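PDB 3D79: PUA domain-containing protein from Pyrococcus horikoshii, which is of unknown function but carries a PUA domain, a fold generally associated with RNA binding, and so probably binds RNA. Local coordinates for residues V119-G124 / V153-N158; D112-G117 / R159-K164. One frame throughout, in Å; residues are numbered along the deposited sequence.

Contact 1 (V119-G124 / V153-N158)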
loop_
_atom_site.group_PDB
_atom_site.type_symbol
_atom_site.label_atom_id
_atom_site.label_comp_id
_atom_site.label_asym_id
_atom_site.label_seq_id
_atom_site.Cartn_x
_atom_site.Cartn_y
_atom_site.Cartn_z
ATOM N N VAL A 119 6.741 -6.871 13.936
ATOM C CA VAL A 119 7.597 -8.062 14.024
ATOM C C VAL A 119 8.667 -8.117 12.923
ATOM O O VAL A 119 9.668 -8.833 13.051
ATOM C CB VAL A 119 6.775 -9.376 14.057
ATOM C CG1 VAL A 119 5.906 -9.434 15.309
ATOM C CG2 VAL A 119 5.930 -9.541 12.807
ATOM N N ASP A 120 8.447 -7.371 11.842
ATOM C CA ASP A 120 9.413 -7.283 10.747
ATOM C C ASP A 120 9.061 -6.085 9.884
ATOM O O ASP A 120 7.921 -5.632 9.885
ATOM C CB ASP A 120 9.384 -8.558 9.889
ATOM C CG ASP A 120 10.508 -8.608 8.869
ATOM O OD1 ASP A 120 11.598 -8.069 9.152
ATOM O OD2 ASP A 120 10.298 -9.189 7.773
ATOM N N ALA A 121 10.056 -5.579 9.162
ATOM C CA ALA A 121 9.872 -4.479 8.227
ATOM C C ALA A 121 10.969 -4.547 7.179
ATOM O O ALA A 121 12.057 -5.056 7.444
ATOM C CB ALA A 121 9.906 -3.128 8.964
ATOM N N ASP A 122 10.671 -4.058 5.985
ATOM C CA ASP A 122 11.671 -3.950 4.932
ATOM C C ASP A 122 12.729 -2.928 5.341
ATOM O O ASP A 122 12.421 -1.756 5.530
ATOM C CB ASP A 122 10.988 -3.543 3.624
ATOM C CG ASP A 122 11.972 -3.238 2.509
ATOM O OD1 ASP A 122 13.136 -3.698 2.572
ATOM O OD2 ASP A 122 11.563 -2.542 1.562
ATOM N N GLU A 123 13.976 -3.375 5.480
ATOM C CA GLU A 123 15.059 -2.469 5.890
ATOM C C GLU A 123 15.330 -1.364 4.859
ATOM O O GLU A 123 15.986 -0.366 5.163
ATOM C CB GLU A 123 16.329 -3.255 6.224
ATOM C CG GLU A 123 16.153 -4.196 7.418
ATOM C CD GLU A 123 17.425 -4.400 8.221
ATOM O OE1 GLU A 123 18.462 -3.782 7.888
ATOM O OE2 GLU A 123 17.383 -5.183 9.198
ATOM N N GLY A 124 14.789 -1.534 3.654
ATOM C CA GLY A 124 14.900 -0.526 2.603
ATOM C C GLY A 124 14.031 0.700 2.830
ATOM O O GLY A 124 14.244 1.739 2.201
ATOM N N VAL A 153 14.791 1.061 12.021
ATOM C CA VAL A 153 14.324 1.596 13.299
ATOM C C VAL A 153 13.031 0.901 13.741
ATOM O O VAL A 153 12.854 0.602 14.925
ATOM C CB VAL A 153 14.205 3.145 13.262
ATOM C CG1 VAL A 153 13.457 3.671 14.481
ATOM C CG2 VAL A 153 15.596 3.770 13.184
ATOM N N MET A 154 12.153 0.604 12.779
ATOM C CA MET A 154 10.928 -0.154 13.056
ATOM C C MET A 154 11.209 -1.513 13.699
ATOM O O MET A 154 10.456 -1.954 14.567
ATOM C CB MET A 154 10.109 -0.369 11.778
ATOM C CG MET A 154 9.473 0.877 11.199
ATOM S SD MET A 154 8.358 0.404 9.860
ATOM C CE MET A 154 7.998 2.006 9.132
ATOM N N LYS A 155 12.281 -2.174 13.260
ATOM C CA LYS A 155 12.662 -3.478 13.800
ATOM C C LYS A 155 13.328 -3.398 15.177
ATOM O O LYS A 155 13.232 -4.334 15.975
ATOM C CB LYS A 155 13.579 -4.209 12.811
ATOM C CG LYS A 155 12.864 -4.635 11.532
ATOM C CD LYS A 155 13.845 -5.146 10.475
ATOM C CE LYS A 155 14.393 -6.516 10.841
ATOM N NZ LYS A 155 15.492 -6.930 9.916
ATOM N N GLU A 156 13.995 -2.277 15.437
ATOM C CA GLU A 156 14.791 -2.060 16.648
ATOM C C GLU A 156 13.965 -1.542 17.826
ATOM O O GLU A 156 14.200 -1.925 18.979
ATOM C CB GLU A 156 15.919 -1.071 16.335
ATOM C CG GLU A 156 16.794 -0.654 17.527
ATOM C CD GLU A 156 17.795 -1.723 17.973
ATOM O OE1 GLU A 156 18.085 -2.666 17.199
ATOM O OE2 GLU A 156 18.299 -1.608 19.115
ATOM N N LYS A 157 13.015 -0.661 17.532
ATOM C CA LYS A 157 12.260 0.031 18.579
ATOM C C LYS A 157 11.001 -0.713 18.993
ATOM O O LYS A 157 10.310 -1.301 18.161
ATOM C CB LYS A 157 11.899 1.454 18.142
ATOM C CG LYS A 157 13.101 2.351 17.899
ATOM C CD LYS A 157 12.776 3.815 18.136
ATOM C CE LYS A 157 13.298 4.275 19.494
ATOM N NZ LYS A 157 14.766 4.574 19.468
ATOM N N ASN A 158 10.717 -0.690 20.292
ATOM C CA ASN A 158 9.452 -1.208 20.801
ATOM C C ASN A 158 8.542 -0.082 21.314
ATOM O O ASN A 158 7.535 -0.351 21.967
ATOM C CB ASN A 158 9.693 -2.258 21.897
ATOM C CG ASN A 158 10.256 -1.655 23.182
ATOM O OD1 ASN A 158 11.112 -0.771 23.148
ATOM N ND2 ASN A 158 9.787 -2.152 24.322
HETATM O O HOH W 1 13.826 -7.597 7.591
#
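D120 and K155 bring the two backbones nearest, their CA atoms 5.9 Å apart, where strand residues 120-121 run past the last turn of the helix ending at E156. K157 N still bonds back to V153 O, and K157 is the first residue to leave helical angles. The segments meet through side chains and the backbone of A121, whose N and O both lie along K155; A121 N is buried here with no partner in the model. The buried part is small: the methyl of A121 meets M154, CB to CB at 3.9 Å, with M154 SD on the same methyl. M154 continues extended beyond CG and also packs on V97 of strand 96-99. K155 loses the most surface to the contact, its aliphatic chain running over the A121 backbone with CD 3.5 Å from A121 O. A bend at chi3 (73°) then takes its ammonium to the acidic groups. K155 NZ forms a salt bridge with E123 OE2 at 2.7 Å, in which OE2 accepts on its anti lone pair, and the two side chains cross at about a right angle. D120 instead lies alongside K155, pointing the same way; D120 OD1 is 4.1 Å from K155 NZ, beyond a salt bridge, and a water joins them, donating to D120 OD1 and accepting from K155 NZ. D120 is held chiefly by R96, through OD2, and K155 is at most a weaker electrostatic partner. Beyond the strand, D122 OD1 accepts from G124 N at 2.9 Å, the donor standing 73° out of the carboxylate plane. That bond defines an Asx turn, while V119 and D120, both facing V98, form a classic beta bulge where strand 118-121 pairs with strand 96-99 in the PUA-domain sheet.

Contact 2 (D112-G117 / R159-K164); sequences DVMAPG and RGKAVK
D112 lies between two lysines, its carboxylate gripped mainly by K164: NZ meets OD2 at 2.8 Å on the syn lone pair. K161 NZ makes a longer salt bridge to the same oxygen, 3.8 Å, completing a three-residue network, and D112 OD1 accepts from the backbone N of V165. Shortening D112 to an alanine removes the carboxylate, and both ammonium groups would probably lose their shared counter-charge, the V165 amide its acceptor. Next, V113 N donates to V163 O in the carbonyl plane, and V113 O takes two amides, V163 N at 3.2 Å and A162 N at 2.8 Å. This double acceptance marks a classic beta bulge, A162 and V163 both facing V113. Both valines project from one face of the sheet with CG1 anti to the backbone N, and so lie side by side, CB to CB 3.7 Å. In M114, chi2 (-59°) sets SD 3.2 Å from K161 NZ, and the chi3 bend (-64°) carries CE toward G160 O, 3.8 Å away. A115 N then donates nearly straight to G160 O, with an N-H...O angle of 172°, as the chain enters the 3-10 segment 115-117, and P116 CD rests near the R159 backbone. The short strand 113-114 thus pairs antiparallel with strand 161-165, V113 packing on V99, I118 and V133, and V163 on V97 and V131, among strands 96-99, 118-121 and 130-135.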
loop_
_atom_site.group_PDB
_atom_site.type_symbol
_atom_site.label_atom_id
_atom_site.label_comp_id
_atom_site.label_asym_id
_atom_site.label_seq_id
_atom_site.Cartn_x
_atom_site.Cartn_y
_atom_site.Cartn_z
ATOM N N ASP A 112 -3.124 4.005 14.010
ATOM C CA ASP A 112 -1.842 3.986 13.323
ATOM C C ASP A 112 -1.019 2.802 13.822
ATOM O O ASP A 112 -1.372 2.179 14.821
ATOM C CB ASP A 112 -1.106 5.310 13.523
ATOM C CG ASP A 112 -1.779 6.456 12.778
ATOM O OD1 ASP A 112 -2.272 6.226 11.654
ATOM O OD2 ASP A 112 -1.825 7.584 13.317
ATOM N N VAL A 113 0.055 2.477 13.114
ATOM C CA VAL A 113 0.890 1.340 13.527
ATOM C C VAL A 113 1.926 1.781 14.548
ATOM O O VAL A 113 2.718 2.689 14.290
ATOM C CB VAL A 113 1.581 0.646 12.338
ATOM C CG1 VAL A 113 2.326 -0.608 12.821
ATOM C CG2 VAL A 113 0.561 0.276 11.278
ATOM N N MET A 114 1.914 1.124 15.705
ATOM C CA MET A 114 2.850 1.430 16.782
ATOM C C MET A 114 4.016 0.443 16.770
ATOM O O MET A 114 3.817 -0.745 16.523
ATOM C CB MET A 114 2.133 1.387 18.134
ATOM C CG MET A 114 0.874 2.270 18.201
ATOM S SD MET A 114 1.219 4.010 17.879
ATOM C CE MET A 114 2.268 4.420 19.269
ATOM N N ALA A 115 5.219 0.942 17.051
ATOM C CA ALA A 115 6.436 0.120 17.019
ATOM C C ALA A 115 6.392 -1.194 17.822
ATOM O O ALA A 115 6.934 -2.199 17.354
ATOM C CB ALA A 115 7.663 0.946 17.398
ATOM N N PRO A 116 5.780 -1.202 19.032
ATOM C CA PRO A 116 5.759 -2.481 19.772
ATOM C C PRO A 116 5.090 -3.662 19.056
ATOM O O PRO A 116 5.391 -4.815 19.383
ATOM C CB PRO A 116 5.012 -2.143 21.070
ATOM C CG PRO A 116 4.319 -0.841 20.820
ATOM C CD PRO A 116 5.162 -0.110 19.812
ATOM N N GLY A 117 4.217 -3.381 18.091
ATOM C CA GLY A 117 3.465 -4.418 17.373
ATOM C C GLY A 117 4.109 -4.898 16.084
ATOM O O GLY A 117 3.564 -5.773 15.408
ATOM N N ARG A 159 8.906 1.164 21.003
ATOM C CA ARG A 159 8.121 2.349 21.367
ATOM C C ARG A 159 8.111 3.369 20.240
ATOM O O ARG A 159 9.072 3.462 19.475
ATOM C CB ARG A 159 8.689 3.001 22.632
ATOM C CG ARG A 159 8.530 2.152 23.881
ATOM C CD ARG A 159 9.197 2.799 25.076
ATOM N NE ARG A 159 8.494 4.004 25.521
ATOM C CZ ARG A 159 7.387 4.003 26.254
ATOM N NH1 ARG A 159 6.827 2.861 26.638
ATOM N NH2 ARG A 159 6.833 5.163 26.606
ATOM N N GLY A 160 7.025 4.132 20.144
ATOM C CA GLY A 160 6.897 5.181 19.132
ATOM C C GLY A 160 5.922 4.812 18.029
ATOM O O GLY A 160 5.668 3.633 17.789
ATOM N N LYS A 161 5.353 5.823 17.373
ATOM C CA LYS A 161 4.513 5.581 16.192
ATOM C C LYS A 161 5.367 5.299 14.962
ATOM O O LYS A 161 6.292 6.062 14.638
ATOM C CB LYS A 161 3.571 6.755 15.899
ATOM C CG LYS A 161 2.411 6.349 14.964
ATOM C CD LYS A 161 1.433 7.492 14.657
ATOM C CE LYS A 161 0.550 7.836 15.860
ATOM N NZ LYS A 161 -0.083 6.656 16.514
ATOM N N ALA A 162 5.022 4.218 14.265
ATOM C CA ALA A 162 5.818 3.738 13.143
ATOM C C ALA A 162 5.240 4.075 11.775
ATOM O O ALA A 162 5.990 4.364 10.840
ATOM C CB ALA A 162 6.024 2.247 13.266
ATOM N N VAL A 163 3.917 4.013 11.650
ATOM C CA VAL A 163 3.263 4.256 10.358
ATOM C C VAL A 163 2.013 5.103 10.522
ATOM O O VAL A 163 1.137 4.767 11.314
ATOM C CB VAL A 163 2.860 2.930 9.653
ATOM C CG1 VAL A 163 2.186 3.202 8.304
ATOM C CG2 VAL A 163 4.069 2.011 9.469
ATOM N N LYS A 164 1.942 6.199 9.764
ATOM C CA LYS A 164 0.711 6.972 9.639
ATOM C C LYS A 164 -0.164 6.317 8.578
ATOM O O LYS A 164 0.149 6.389 7.386
ATOM C CB LYS A 164 1.016 8.433 9.255
ATOM C CG LYS A 164 -0.211 9.343 9.242
ATOM C CD LYS A 164 -0.659 9.636 10.677
ATOM C CE LYS A 164 -2.077 10.137 10.718
ATOM N NZ LYS A 164 -2.650 10.008 12.081
#

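Contact 1 lies nested within the loop closed by contact 2, and their centres are 10 Å apart. Two chain connections join them: strand 113-114 leads through the 3-10 segment 115-117 to strand 118-121, and helix 151-156 leads to strand 161-165. They also touch directly. M154, whose CB meets A121 in contact 1, brings its CE to 3.5 Å from A162 O and 3.9 Å from V163 CG2 in contact 2. At the connecting loop, N158 O approaches P116 CD at 3.2 Å and K157 O approaches A115 CB at 3.6 Å. Both contacts reach the same mixed beta-sheet of the PUA domain.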